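Long-range contacts in putative uncharacterized protein (Wolbachia pipientis, PDB 3F4S), which is a DsbA-type thiol oxidoreductase of thioredoxin fold, probably introducing disulfide bonds into partner proteins through the redox-active disulfide of its CxxC motif: residues A[29-34]-A[76-81]; A[44-49]-A[174-179]; A[85-90]-A[121-126]; A[92-97]-A[141-146]. The protein carries 1 engineered substitution. All coordinates share one frame; numbering follows the deposited sequence. Where two conformers were deposited one is given.

In the fold
Interactions 1 and 2 share one mixed sheet, with centres about 10 Å apart: 29-34 pairs with strand 75-81, which lies beside strand 41-47, and that in turn pairs with strand 174-179. Interactions 3 and 4, their centres about 15 Å apart, both use helix 86-94 and belong to the helical part that DsbA proteins insert into the thioredoxin fold. Along the chain both are nested inside the loop closed by interaction 2, and their own segments alternate. H81 at the end of strand 75-81 touches S95 and A92 of interaction 4, joining sheet and helices. The chain thus illustrates how an oxidoreductase fold accommodates a large insertion within its sheet topology.

Interaction 1. Residues A[29-34]-A[76-81]; sequences PNDKLL and LYIFRH
L34 and Y77 form an antiparallel hydrogen-bonded pair, their CA atoms 5.0 Å apart, with L34 N donating to Y77 O and Y77 N donating to L34 O. Within this pair, CB of L34 lies in the plane of the Y77 ring at its edge, 3.9 Å from Y77 CD2. With its CG anti to the carbonyl carbon (chi1 -48°), L33 runs alongside I78, and L33 CD2 comes 3.6 Å from I78 CG1. The short strand 33-34 is the outer strand of the thioredoxin-fold sheet on this side, and a water bonded to K32 O, Y77 O and F79 N continues the connection where direct pairing lapses. Farther along, R80 grips D31 side-on: NE reaches OD1 at 3.0 Å and NH2 reaches OD2 at 2.7 Å, both on syn lone pairs. Carboxylate and guanidinium are nearly coplanar, 9° apart, so the two bonds fix their mutual rotation. A second water joins D31 OD1 and K32 N to F79 O, while R80 NH1 donates to L24 O.

Interaction 2. Residues A[44-49]-A[174-179]; sequences IEYASL and IFFIKL
The antiparallel pairing of 44-47 with 174-179 lies within the thioredoxin-fold sheet, its two strands 4.8 Å apart at their axes and their N-to-C directions 176° apart, almost exactly antiparallel. I44 and F176 exchange two backbone hydrogen bonds, as do Y46 and I174; between them sits the non-hydrogen-bonded pair E45 and F175, whose CA atoms are 4.5 Å apart. Here CA of F175 approaches I44 O, and CA of E45 approaches I174 O, as CA-H...O contacts.

On the face carrying E45 and F175, the two side chains lie side by side and point the same way. E45 is extended, with CG anti to the backbone N (chi1 173°), which carries its carboxylate along the ring until CD is 3.4 Å from F175 CE1; the two planes are 42° apart. The E45 side chain lies near, without touching, C51 and C54 of the CxxC motif. OE1 is hydrogen-bonded to Y77 OH and OE2 to H58 NE2, so both buried oxygens have partners while CB, CG and CD run beside F175 CD1 and CE1.

The other face carries I44, Y46, I174 and F176. The side chains of Y46 and F176 approach obliquely, with Y46 CD2 near the plane of the F176 ring at its edge, 4.0 Å from F176 CE2. The hydroxyl of Y46 is hydrogen-bonded to R80 NH1, and F176 also touches L25.

Interaction 3. Residues A[85-90]-A[121-126]; sequences DYRGLK and YNLSDL
With its CG anti to the backbone N (chi1 179°), Y86 reaches from the first turn of helix 86-94 to the loop 121-126. R87, its CG beside the backbone N (chi1 -42°), brings that carbon to 3.3 Å from L123 O; in the conformer described, one of two, its guanidinium also makes a cation-pi contact with W118. Along the Y86 ring, CE2 comes 3.7 Å from S124 O and 3.9 Å from L126 CD2, while OG of S124 stands over one face, toward the rim. K90 CG covers the opposite face, again toward the rim, and also meets L126 CD1 at 3.8 Å, with the side chains of K90 and L126 crossing at about a right angle. The loop is shaped by a type I turn from N122 to D125 and by an Asx turn in which N122 OD1 accepts from S124 N. No direct hydrogen bond joins the two segments: the contact rests on van der Waals approaches, several of them to backbone oxygens, with a water between Y86 OH and S124 O as its polar link.

Interaction 4. Residues A[92-97]-A[141-146]; sequences AMLSHC and DAFNQC
C97 and C146 are joined by a disulfide, SG to SG 2.0 Å, with a C-S-S-C torsion of 100°. C146 holds its SG anti to the carbonyl carbon (chi1 -77°), and the SG of C97 also lies 3.3 Å from A142 O. L94 fills in beside the bridge. Its CG is anti to the backbone N (chi1 -173°), which sends the two methyls toward helix 140-147: CD2 lies 3.5 Å from F143 CE1, and CD1 is 3.9 Å from C146 CB. This second disulfide thus ties the residues that follow helix 86-94 to helix 140-147 within the helical part of the DsbA fold, apart from the C51-C54 pair of the CxxC motif. F143 crosses L94 obliquely and continues onto L129 and A133 of helix 127-135. On the other flank CB of M93 is 3.7 Å from C146 O, and the bend at chi3 turns CE back to 3.8 Å from the same oxygen. A water donates to both M93 O and C146 O, joining the backbones of the two helices.

Interaction 1. Residues A[29-34]-A[76-81]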
loop_
_atom_site.group_PDB
_atom_site.type_symbol
_atom_site.label_atom_id
_atom_site.label_comp_id
_atom_site.label_asym_id
_atom_site.label_seq_id
_atom_site.Cartn_x
_atom_site.Cartn_y
_atom_site.Cartn_z
ATOM N N PRO A 29 14.226 -2.750 -3.296
ATOM C CA PRO A 29 14.435 -4.204 -3.290
ATOM C C PRO A 29 13.423 -4.958 -2.429
ATOM O O PRO A 29 13.005 -6.050 -2.817
ATOM C CB PRO A 29 15.851 -4.352 -2.721
ATOM C CG PRO A 29 16.526 -3.081 -3.083
ATOM C CD PRO A 29 15.469 -2.012 -3.005
ATOM N N ASN A 30 13.025 -4.387 -1.294
ATOM C CA ASN A 30 12.094 -5.059 -0.391
ATOM C C ASN A 30 10.616 -4.707 -0.612
ATOM O O ASN A 30 9.744 -5.196 0.105
ATOM C CB ASN A 30 12.480 -4.805 1.070
ATOM C CG ASN A 30 13.695 -5.613 1.507
ATOM O OD1 ASN A 30 14.224 -6.428 0.750
ATOM N ND2 ASN A 30 14.137 -5.393 2.740
ATOM N N ASP A 31 10.331 -3.864 -1.599
ATOM C CA ASP A 31 8.945 -3.507 -1.891
ATOM C C ASP A 31 8.162 -4.733 -2.341
ATOM O O ASP A 31 8.697 -5.624 -3.003
ATOM C CB ASP A 31 8.868 -2.434 -2.980
ATOM C CG ASP A 31 8.871 -1.023 -2.422
ATOM O OD1 ASP A 31 8.298 -0.790 -1.334
ATOM O OD2 ASP A 31 9.428 -0.133 -3.095
ATOM N N LYS A 32 6.893 -4.776 -1.967
ATOM C CA LYS A 32 5.973 -5.755 -2.507
ATOM C C LYS A 32 5.278 -5.100 -3.695
ATOM O O LYS A 32 4.704 -4.018 -3.565
ATOM C CB LYS A 32 4.956 -6.165 -1.444
ATOM C CG LYS A 32 5.583 -6.703 -0.171
ATOM C CD LYS A 32 6.294 -8.024 -0.409
ATOM C CE LYS A 32 5.325 -9.115 -0.847
ATOM N NZ LYS A 32 5.996 -10.448 -0.935
ATOM N N LEU A 33 5.348 -5.748 -4.854
ATOM C CA LEU A 33 4.845 -5.166 -6.094
ATOM C C LEU A 33 3.527 -5.787 -6.536
ATOM O O LEU A 33 3.269 -6.965 -6.288
ATOM C CB LEU A 33 5.879 -5.328 -7.210
ATOM C CG LEU A 33 7.309 -4.926 -6.855
ATOM C CD1 LEU A 33 8.215 -5.077 -8.072
ATOM C CD2 LEU A 33 7.368 -3.515 -6.310
ATOM N N LEU A 34 2.687 -4.980 -7.176
ATOM C CA LEU A 34 1.487 -5.495 -7.820
ATOM C C LEU A 34 1.439 -4.981 -9.252
ATOM O O LEU A 34 1.465 -3.772 -9.487
ATOM C CB LEU A 34 0.226 -5.071 -7.063
ATOM C CG LEU A 34 -1.072 -5.773 -7.476
ATOM C CD1 LEU A 34 -1.004 -7.273 -7.189
ATOM C CD2 LEU A 34 -2.279 -5.153 -6.785
ATOM N N LEU A 76 2.373 0.064 -12.328
ATOM C CA LEU A 76 2.920 -0.736 -11.239
ATOM C C LEU A 76 2.472 -0.140 -9.907
ATOM O O LEU A 76 2.607 1.063 -9.689
ATOM C CB LEU A 76 4.448 -0.744 -11.312
ATOM C CG LEU A 76 5.213 -1.377 -10.147
ATOM C CD1 LEU A 76 4.844 -2.841 -10.000
ATOM C CD2 LEU A 76 6.728 -1.215 -10.326
ATOM N N TYR A 77 1.946 -0.979 -9.018
ATOM C CA TYR A 77 1.424 -0.513 -7.732
ATOM C C TYR A 77 2.267 -1.023 -6.571
ATOM O O TYR A 77 2.487 -2.231 -6.429
ATOM C CB TYR A 77 -0.031 -0.962 -7.574
ATOM C CG TYR A 77 -0.654 -0.717 -6.222
ATOM C CD1 TYR A 77 -1.023 0.563 -5.824
ATOM C CD2 TYR A 77 -0.915 -1.776 -5.353
ATOM C CE1 TYR A 77 -1.618 0.786 -4.589
ATOM C CE2 TYR A 77 -1.500 -1.564 -4.115
ATOM C CZ TYR A 77 -1.855 -0.283 -3.737
ATOM O OH TYR A 77 -2.454 -0.071 -2.511
ATOM N N ILE A 78 2.732 -0.092 -5.742
ATOM C CA ILE A 78 3.531 -0.424 -4.571
ATOM C C ILE A 78 2.881 0.139 -3.317
ATOM O O ILE A 78 2.847 1.357 -3.118
ATOM C CB ILE A 78 4.957 0.139 -4.684
ATOM C CG1 ILE A 78 5.649 -0.410 -5.933
ATOM C CG2 ILE A 78 5.751 -0.172 -3.417
ATOM C CD1 ILE A 78 7.090 0.051 -6.109
ATOM N N PHE A 79 2.365 -0.754 -2.477
ATOM C CA PHE A 79 1.741 -0.375 -1.218
ATOM C C PHE A 79 2.793 -0.435 -0.124
ATOM O O PHE A 79 3.506 -1.437 0.001
ATOM C CB PHE A 79 0.602 -1.338 -0.876
ATOM C CG PHE A 79 -0.131 -0.985 0.392
ATOM C CD1 PHE A 79 -0.948 0.132 0.442
ATOM C CD2 PHE A 79 -0.002 -1.764 1.529
ATOM C CE1 PHE A 79 -1.624 0.468 1.599
ATOM C CE2 PHE A 79 -0.678 -1.435 2.697
ATOM C CZ PHE A 79 -1.493 -0.313 2.730
ATOM N N ARG A 80 2.888 0.635 0.660
ATOM C CA ARG A 80 3.805 0.686 1.796
ATOM C C ARG A 80 3.024 0.958 3.073
ATOM O O ARG A 80 2.130 1.811 3.101
ATOM C CB ARG A 80 4.894 1.741 1.579
ATOM C CG ARG A 80 5.880 1.364 0.472
ATOM C CD ARG A 80 6.911 2.451 0.201
ATOM N NE ARG A 80 7.748 2.101 -0.944
ATOM C CZ ARG A 80 8.502 2.970 -1.608
ATOM N NH1 ARG A 80 8.527 4.245 -1.234
ATOM N NH2 ARG A 80 9.236 2.565 -2.639
ATOM N N HIS A 81 3.345 0.213 4.124
ATOM C CA HIS A 81 2.614 0.316 5.382
ATOM C C HIS A 81 2.910 1.636 6.098
ATOM O O HIS A 81 4.027 2.171 6.028
ATOM C CB HIS A 81 2.964 -0.856 6.304
ATOM C CG HIS A 81 2.404 -2.172 5.850
ATOM N ND1 HIS A 81 1.050 -2.413 5.765
ATOM C CD2 HIS A 81 3.016 -3.319 5.467
ATOM C CE1 HIS A 81 0.849 -3.651 5.347
ATOM N NE2 HIS A 81 2.025 -4.223 5.159
HETATM O O HOH W 1 6.169 -2.281 -0.486
HETATM O O HOH W 2 2.074 -3.456 -3.838
#

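Interaction 2. Residues A[44-49]-A[174-179]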
loop_
_atom_site.group_PDB
_atom_site.type_symbol
_atom_site.label_atom_id
_atom_site.label_comp_id
_atom_site.label_asym_id
_atom_site.label_seq_id
_atom_site.Cartn_x
_atom_site.Cartn_y
_atom_site.Cartn_z
ATOM N N ILE A 44 2.849 4.678 -5.772
ATOM C CA ILE A 44 3.234 4.265 -4.430
ATOM C C ILE A 44 2.189 4.812 -3.480
ATOM O O ILE A 44 1.893 5.999 -3.504
ATOM C CB ILE A 44 4.620 4.824 -4.041
ATOM C CG1 ILE A 44 5.701 4.245 -4.960
ATOM C CG2 ILE A 44 4.938 4.526 -2.566
ATOM C CD1 ILE A 44 7.052 4.946 -4.851
ATOM N N GLU A 45 1.606 3.938 -2.670
ATOM C CA GLU A 45 0.613 4.347 -1.692
ATOM C C GLU A 45 1.126 4.069 -0.286
ATOM O O GLU A 45 1.597 2.965 -0.002
ATOM C CB GLU A 45 -0.702 3.582 -1.904
ATOM C CG GLU A 45 -1.714 3.852 -0.802
ATOM C CD GLU A 45 -3.003 3.035 -0.930
ATOM O OE1 GLU A 45 -3.183 2.316 -1.941
ATOM O OE2 GLU A 45 -3.845 3.116 -0.011
ATOM N N TYR A 46 1.031 5.067 0.591
ATOM C CA TYR A 46 1.210 4.854 2.024
ATOM C C TYR A 46 -0.149 4.943 2.706
ATOM O O TYR A 46 -0.877 5.922 2.529
ATOM C CB TYR A 46 2.123 5.918 2.627
ATOM C CG TYR A 46 3.590 5.774 2.299
ATOM C CD1 TYR A 46 4.440 5.045 3.128
ATOM C CD2 TYR A 46 4.128 6.377 1.169
ATOM C CE1 TYR A 46 5.797 4.924 2.838
ATOM C CE2 TYR A 46 5.479 6.261 0.867
ATOM C CZ TYR A 46 6.305 5.532 1.703
ATOM O OH TYR A 46 7.640 5.429 1.408
ATOM N N ALA A 47 -0.493 3.937 3.502
ATOM C CA ALA A 47 -1.761 3.971 4.222
ATOM C C ALA A 47 -1.712 3.110 5.471
ATOM O O ALA A 47 -0.930 2.170 5.554
ATOM C CB ALA A 47 -2.905 3.517 3.314
ATOM N N SER A 48 -2.554 3.453 6.440
ATOM C CA SER A 48 -2.770 2.643 7.624
ATOM C C SER A 48 -3.936 1.704 7.354
ATOM O O SER A 48 -4.973 2.127 6.821
ATOM C CB SER A 48 -3.117 3.545 8.810
ATOM O OG SER A 48 -3.810 2.820 9.806
ATOM N N LEU A 49 -3.783 0.439 7.729
ATOM C CA LEU A 49 -4.831 -0.543 7.492
ATOM C C LEU A 49 -6.100 -0.296 8.317
ATOM O O LEU A 49 -7.152 -0.861 8.016
ATOM C CB LEU A 49 -4.312 -1.963 7.737
ATOM C CG LEU A 49 -3.260 -2.459 6.737
ATOM C CD1 LEU A 49 -2.606 -3.767 7.195
ATOM C CD2 LEU A 49 -3.880 -2.631 5.354
ATOM N N ILE A 174 -1.623 8.650 1.437
ATOM C CA ILE A 174 -0.867 9.479 0.517
ATOM C C ILE A 174 -0.494 8.625 -0.690
ATOM O O ILE A 174 -0.133 7.445 -0.542
ATOM C CB ILE A 174 0.417 10.020 1.168
ATOM C CG1 ILE A 174 0.081 11.042 2.257
ATOM C CG2 ILE A 174 1.325 10.642 0.119
ATOM C CD1 ILE A 174 -0.383 12.377 1.717
ATOM N N PHE A 175 -0.575 9.220 -1.876
ATOM C CA PHE A 175 -0.233 8.539 -3.120
ATOM C C PHE A 175 0.804 9.327 -3.887
ATOM O O PHE A 175 0.710 10.548 -4.006
ATOM C CB PHE A 175 -1.471 8.397 -4.012
ATOM C CG PHE A 175 -2.626 7.718 -3.345
ATOM C CD1 PHE A 175 -2.817 6.351 -3.483
ATOM C CD2 PHE A 175 -3.527 8.445 -2.582
ATOM C CE1 PHE A 175 -3.880 5.721 -2.864
ATOM C CE2 PHE A 175 -4.594 7.817 -1.960
ATOM C CZ PHE A 175 -4.768 6.453 -2.102
ATOM N N PHE A 176 1.792 8.624 -4.418
ATOM C CA PHE A 176 2.736 9.233 -5.335
ATOM C C PHE A 176 2.554 8.548 -6.673
ATOM O O PHE A 176 2.663 7.325 -6.771
ATOM C CB PHE A 176 4.169 9.084 -4.824
ATOM C CG PHE A 176 4.415 9.771 -3.512
ATOM C CD1 PHE A 176 4.751 11.117 -3.467
ATOM C CD2 PHE A 176 4.297 9.075 -2.319
ATOM C CE1 PHE A 176 4.971 11.752 -2.260
ATOM C CE2 PHE A 176 4.515 9.703 -1.107
ATOM C CZ PHE A 176 4.849 11.046 -1.078
ATOM N N ILE A 177 2.250 9.341 -7.695
ATOM C CA ILE A 177 2.006 8.817 -9.031
ATOM C C ILE A 177 2.937 9.501 -10.029
ATOM O O ILE A 177 2.915 10.722 -10.180
ATOM C CB ILE A 177 0.540 9.014 -9.457
ATOM C CG1 ILE A 177 -0.408 8.481 -8.378
ATOM C CG2 ILE A 177 0.283 8.331 -10.805
ATOM C CD1 ILE A 177 -1.860 8.852 -8.601
ATOM N N LYS A 178 3.760 8.705 -10.703
ATOM C CA LYS A 178 4.818 9.249 -11.537
ATOM C C LYS A 178 5.197 8.252 -12.621
ATOM O O LYS A 178 4.754 7.102 -12.608
ATOM C CB LYS A 178 6.047 9.581 -10.679
ATOM C CG LYS A 178 6.678 8.360 -10.022
ATOM C CD LYS A 178 7.757 8.733 -9.007
ATOM C CE LYS A 178 8.889 9.518 -9.654
ATOM N NZ LYS A 178 9.537 8.784 -10.780
ATOM N N LEU A 179 6.016 8.701 -13.563
ATOM C CA LEU A 179 6.555 7.807 -14.573
ATOM C C LEU A 179 7.426 6.777 -13.878
ATOM O O LEU A 179 8.192 7.104 -12.971
ATOM C CB LEU A 179 7.377 8.588 -15.593
ATOM C CG LEU A 179 6.584 9.636 -16.369
ATOM C CD1 LEU A 179 7.501 10.416 -17.301
ATOM C CD2 LEU A 179 5.452 8.975 -17.137
#

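Interaction 3. Residues A[85-90]-A[121-126]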
loop_
_atom_site.group_PDB
_atom_site.type_symbol
_atom_site.label_atom_id
_atom_site.label_comp_id
_atom_site.label_asym_id
_atom_site.label_seq_id
_atom_site.Cartn_x
_atom_site.Cartn_y
_atom_site.Cartn_z
ATOM N N ASP A 85 -1.346 2.488 15.003
ATOM C CA ASP A 85 -1.856 1.934 16.250
ATOM C C ASP A 85 -1.462 0.469 16.378
ATOM O O ASP A 85 -0.823 -0.101 15.477
ATOM C CB ASP A 85 -3.375 2.096 16.307
ATOM C CG ASP A 85 -4.050 1.556 15.066
ATOM O OD1 ASP A 85 -3.725 0.438 14.670
ATOM O OD2 ASP A 85 -4.897 2.243 14.475
ATOM N N TYR A 86 -1.850 -0.145 17.492
ATOM C CA TYR A 86 -1.444 -1.515 17.780
ATOM C C TYR A 86 -1.983 -2.504 16.740
ATOM O O TYR A 86 -1.217 -3.303 16.176
ATOM C CB TYR A 86 -1.871 -1.909 19.194
ATOM C CG TYR A 86 -1.521 -3.320 19.577
ATOM C CD1 TYR A 86 -0.281 -3.630 20.149
ATOM C CD2 TYR A 86 -2.430 -4.350 19.386
ATOM C CE1 TYR A 86 0.035 -4.941 20.524
ATOM C CE2 TYR A 86 -2.129 -5.662 19.748
ATOM C CZ TYR A 86 -0.899 -5.953 20.309
ATOM O OH TYR A 86 -0.626 -7.253 20.665
ATOM N N ARG A 87 -3.292 -2.444 16.492
ATOM C CA ARG A 87 -3.957 -3.327 15.529
ATOM C C ARG A 87 -3.311 -3.226 14.162
ATOM O O ARG A 87 -3.041 -4.242 13.505
ATOM C CB ARG A 87 -5.436 -2.946 15.369
ATOM C CG ARG A 87 -6.148 -2.611 16.646
ATOM C CD ARG A 87 -7.622 -2.300 16.427
ATOM N NE ARG A 87 -7.891 -1.166 15.542
ATOM C CZ ARG A 87 -7.602 0.102 15.819
ATOM N NH1 ARG A 87 -6.987 0.422 16.951
ATOM N NH2 ARG A 87 -7.911 1.056 14.952
ATOM N N GLY A 88 -3.088 -1.988 13.730
ATOM C CA GLY A 88 -2.576 -1.720 12.402
ATOM C C GLY A 88 -1.149 -2.182 12.232
ATOM O O GLY A 88 -0.767 -2.673 11.168
ATOM N N LEU A 89 -0.350 -2.014 13.279
ATOM C CA LEU A 89 1.033 -2.448 13.218
ATOM C C LEU A 89 1.096 -3.977 13.211
ATOM O O LEU A 89 1.853 -4.572 12.441
ATOM C CB LEU A 89 1.841 -1.855 14.374
ATOM C CG LEU A 89 3.312 -2.262 14.459
ATOM C CD1 LEU A 89 4.026 -2.105 13.124
ATOM C CD2 LEU A 89 3.990 -1.440 15.533
ATOM N N LYS A 90 0.294 -4.613 14.057
ATOM C CA LYS A 90 0.229 -6.076 14.066
ATOM C C LYS A 90 -0.286 -6.611 12.724
ATOM O O LYS A 90 0.207 -7.626 12.221
ATOM C CB LYS A 90 -0.638 -6.580 15.229
ATOM C CG LYS A 90 0.015 -6.414 16.597
ATOM C CD LYS A 90 1.097 -7.454 16.817
ATOM C CE LYS A 90 1.953 -7.113 18.025
ATOM N NZ LYS A 90 2.846 -8.240 18.442
ATOM N N TYR A 121 -13.105 -1.276 21.704
ATOM C CA TYR A 121 -12.952 -1.063 23.135
ATOM C C TYR A 121 -11.622 -1.628 23.633
ATOM O O TYR A 121 -10.849 -0.929 24.298
ATOM C CB TYR A 121 -14.124 -1.682 23.883
ATOM C CG TYR A 121 -14.023 -1.571 25.379
ATOM C CD1 TYR A 121 -14.136 -0.342 26.009
ATOM C CD2 TYR A 121 -13.827 -2.699 26.163
ATOM C CE1 TYR A 121 -14.052 -0.237 27.386
ATOM C CE2 TYR A 121 -13.745 -2.603 27.541
ATOM C CZ TYR A 121 -13.854 -1.369 28.146
ATOM O OH TYR A 121 -13.775 -1.260 29.515
ATOM N N ASN A 122 -11.362 -2.893 23.322
ATOM C CA ASN A 122 -10.070 -3.493 23.635
ATOM C C ASN A 122 -9.203 -3.424 22.387
ATOM O O ASN A 122 -9.297 -4.283 21.509
ATOM C CB ASN A 122 -10.228 -4.946 24.077
ATOM C CG ASN A 122 -8.894 -5.602 24.420
ATOM O OD1 ASN A 122 -7.831 -4.967 24.354
ATOM N ND2 ASN A 122 -8.945 -6.878 24.800
ATOM N N LEU A 123 -8.363 -2.400 22.313
ATOM C CA LEU A 123 -7.578 -2.133 21.110
ATOM C C LEU A 123 -6.431 -3.121 20.921
ATOM O O LEU A 123 -5.696 -3.036 19.936
ATOM C CB LEU A 123 -7.047 -0.692 21.120
ATOM C CG LEU A 123 -8.117 0.408 21.131
ATOM C CD1 LEU A 123 -7.473 1.809 21.175
ATOM C CD2 LEU A 123 -9.076 0.273 19.949
ATOM N N SER A 124 -6.264 -4.042 21.867
ATOM C CA SER A 124 -5.254 -5.084 21.728
ATOM C C SER A 124 -5.858 -6.401 21.254
ATOM O O SER A 124 -5.151 -7.394 21.100
ATOM C CB SER A 124 -4.522 -5.308 23.058
ATOM O OG SER A 124 -3.837 -4.138 23.475
ATOM N N ASP A 125 -7.167 -6.412 21.035
ATOM C CA ASP A 125 -7.866 -7.630 20.622
ATOM C C ASP A 125 -7.636 -7.871 19.129
ATOM O O ASP A 125 -8.087 -7.082 18.303
ATOM C CB ASP A 125 -9.362 -7.482 20.926
ATOM C CG ASP A 125 -10.181 -8.722 20.559
ATOM O OD1 ASP A 125 -9.618 -9.693 19.997
ATOM O OD2 ASP A 125 -11.404 -8.718 20.840
ATOM N N LEU A 126 -6.919 -8.946 18.795
ATOM C CA LEU A 126 -6.586 -9.264 17.401
ATOM C C LEU A 126 -7.449 -10.387 16.809
ATOM O O LEU A 126 -7.065 -11.044 15.833
ATOM C CB LEU A 126 -5.096 -9.601 17.268
ATOM C CG LEU A 126 -4.143 -8.501 17.755
ATOM C CD1 LEU A 126 -2.685 -8.921 17.570
ATOM C CD2 LEU A 126 -4.423 -7.179 17.042
HETATM O O HOH W 3 -2.785 -8.685 21.580
#

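Interaction 4. Residues A[92-97]-A[141-146]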
loop_
_atom_site.group_PDB
_atom_site.type_symbol
_atom_site.label_atom_id
_atom_site.label_comp_id
_atom_site.label_asym_id
_atom_site.label_seq_id
_atom_site.Cartn_x
_atom_site.Cartn_y
_atom_site.Cartn_z
ATOM N N ALA A 92 0.057 -5.104 9.814
ATOM C CA ALA A 92 1.151 -4.912 8.867
ATOM C C ALA A 92 2.199 -6.017 9.014
ATOM O O ALA A 92 2.726 -6.523 8.022
ATOM C CB ALA A 92 1.790 -3.534 9.056
ATOM N N MET A 93 2.511 -6.387 10.251
ATOM C CA MET A 93 3.438 -7.492 10.491
ATOM C C MET A 93 2.892 -8.794 9.905
ATOM O O MET A 93 3.622 -9.551 9.259
ATOM C CB MET A 93 3.701 -7.642 11.994
ATOM C CG MET A 93 4.497 -6.463 12.591
ATOM S SD MET A 93 4.527 -6.461 14.390
ATOM C CE MET A 93 5.363 -8.015 14.728
ATOM N N LEU A 94 1.608 -9.053 10.132
ATOM C CA LEU A 94 0.997 -10.285 9.647
ATOM C C LEU A 94 1.033 -10.383 8.120
ATOM O O LEU A 94 1.133 -11.478 7.571
ATOM C CB LEU A 94 -0.434 -10.431 10.168
ATOM C CG LEU A 94 -1.155 -11.747 9.871
ATOM C CD1 LEU A 94 -0.305 -12.949 10.296
ATOM C CD2 LEU A 94 -2.519 -11.768 10.543
ATOM N N SER A 95 0.967 -9.242 7.435
ATOM C CA SER A 95 0.981 -9.246 5.972
ATOM C C SER A 95 2.234 -9.922 5.422
ATOM O O SER A 95 2.236 -10.420 4.298
ATOM C CB SER A 95 0.846 -7.826 5.408
ATOM O OG SER A 95 2.066 -7.114 5.532
ATOM N N HIS A 96 3.295 -9.955 6.221
ATOM C CA HIS A 96 4.537 -10.584 5.783
ATOM C C HIS A 96 4.481 -12.107 5.784
ATOM O O HIS A 96 5.409 -12.765 5.308
ATOM C CB HIS A 96 5.700 -10.072 6.629
ATOM C CG HIS A 96 6.091 -8.668 6.302
ATOM N ND1 HIS A 96 7.280 -8.352 5.677
ATOM C CD2 HIS A 96 5.435 -7.496 6.480
ATOM C CE1 HIS A 96 7.347 -7.045 5.503
ATOM N NE2 HIS A 96 6.238 -6.503 5.975
ATOM N N CYS A 97 3.398 -12.666 6.313
ATOM C CA CYS A 97 3.132 -14.105 6.193
ATOM C C CYS A 97 2.614 -14.469 4.794
ATOM O O CYS A 97 2.400 -15.639 4.494
ATOM C CB CYS A 97 2.107 -14.557 7.246
ATOM S SG CYS A 97 2.757 -15.479 8.670
ATOM N N ASP A 141 0.890 -21.656 14.021
ATOM C CA ASP A 141 2.309 -21.424 14.304
ATOM C C ASP A 141 2.906 -20.334 13.408
ATOM O O ASP A 141 3.703 -19.511 13.863
ATOM C CB ASP A 141 3.142 -22.718 14.246
ATOM C CG ASP A 141 3.001 -23.470 12.924
ATOM O OD1 ASP A 141 2.276 -23.002 12.020
ATOM O OD2 ASP A 141 3.627 -24.547 12.794
ATOM N N ALA A 142 2.518 -20.333 12.138
ATOM C CA ALA A 142 2.968 -19.311 11.201
ATOM C C ALA A 142 2.399 -17.950 11.591
ATOM O O ALA A 142 3.111 -16.944 11.583
ATOM C CB ALA A 142 2.548 -19.676 9.787
ATOM N N PHE A 143 1.108 -17.932 11.924
ATOM C CA PHE A 143 0.437 -16.728 12.418
ATOM C C PHE A 143 1.193 -16.134 13.608
ATOM O O PHE A 143 1.538 -14.948 13.618
ATOM C CB PHE A 143 -1.006 -17.069 12.820
ATOM C CG PHE A 143 -1.758 -15.934 13.460
ATOM C CD1 PHE A 143 -2.425 -14.997 12.683
ATOM C CD2 PHE A 143 -1.831 -15.825 14.842
ATOM C CE1 PHE A 143 -3.126 -13.951 13.274
ATOM C CE2 PHE A 143 -2.527 -14.789 15.437
ATOM C CZ PHE A 143 -3.179 -13.851 14.653
ATOM N N ASN A 144 1.452 -16.970 14.611
ATOM C CA ASN A 144 2.099 -16.508 15.831
ATOM C C ASN A 144 3.486 -15.953 15.562
ATOM O O ASN A 144 3.881 -14.934 16.120
ATOM C CB ASN A 144 2.188 -17.637 16.858
ATOM C CG ASN A 144 0.852 -17.958 17.487
ATOM O OD1 ASN A 144 -0.041 -17.113 17.536
ATOM N ND2 ASN A 144 0.710 -19.183 17.985
ATOM N N GLN A 145 4.227 -16.637 14.701
ATOM C CA GLN A 145 5.559 -16.192 14.351
ATOM C C GLN A 145 5.505 -14.836 13.656
ATOM O O GLN A 145 6.271 -13.927 13.976
ATOM C CB GLN A 145 6.259 -17.230 13.478
ATOM C CG GLN A 145 7.717 -16.909 13.229
ATOM C CD GLN A 145 8.578 -18.151 13.135
ATOM O OE1 GLN A 145 8.072 -19.261 12.968
ATOM N NE2 GLN A 145 9.888 -17.970 13.247
ATOM N N CYS A 146 4.581 -14.681 12.718
ATOM C CA CYS A 146 4.498 -13.418 11.997
ATOM C C CYS A 146 4.098 -12.246 12.890
ATOM O O CYS A 146 4.666 -11.162 12.780
ATOM C CB CYS A 146 3.556 -13.529 10.799
ATOM S SG CYS A 146 4.306 -14.384 9.394
HETATM O O HOH W 4 5.817 -10.643 10.520
#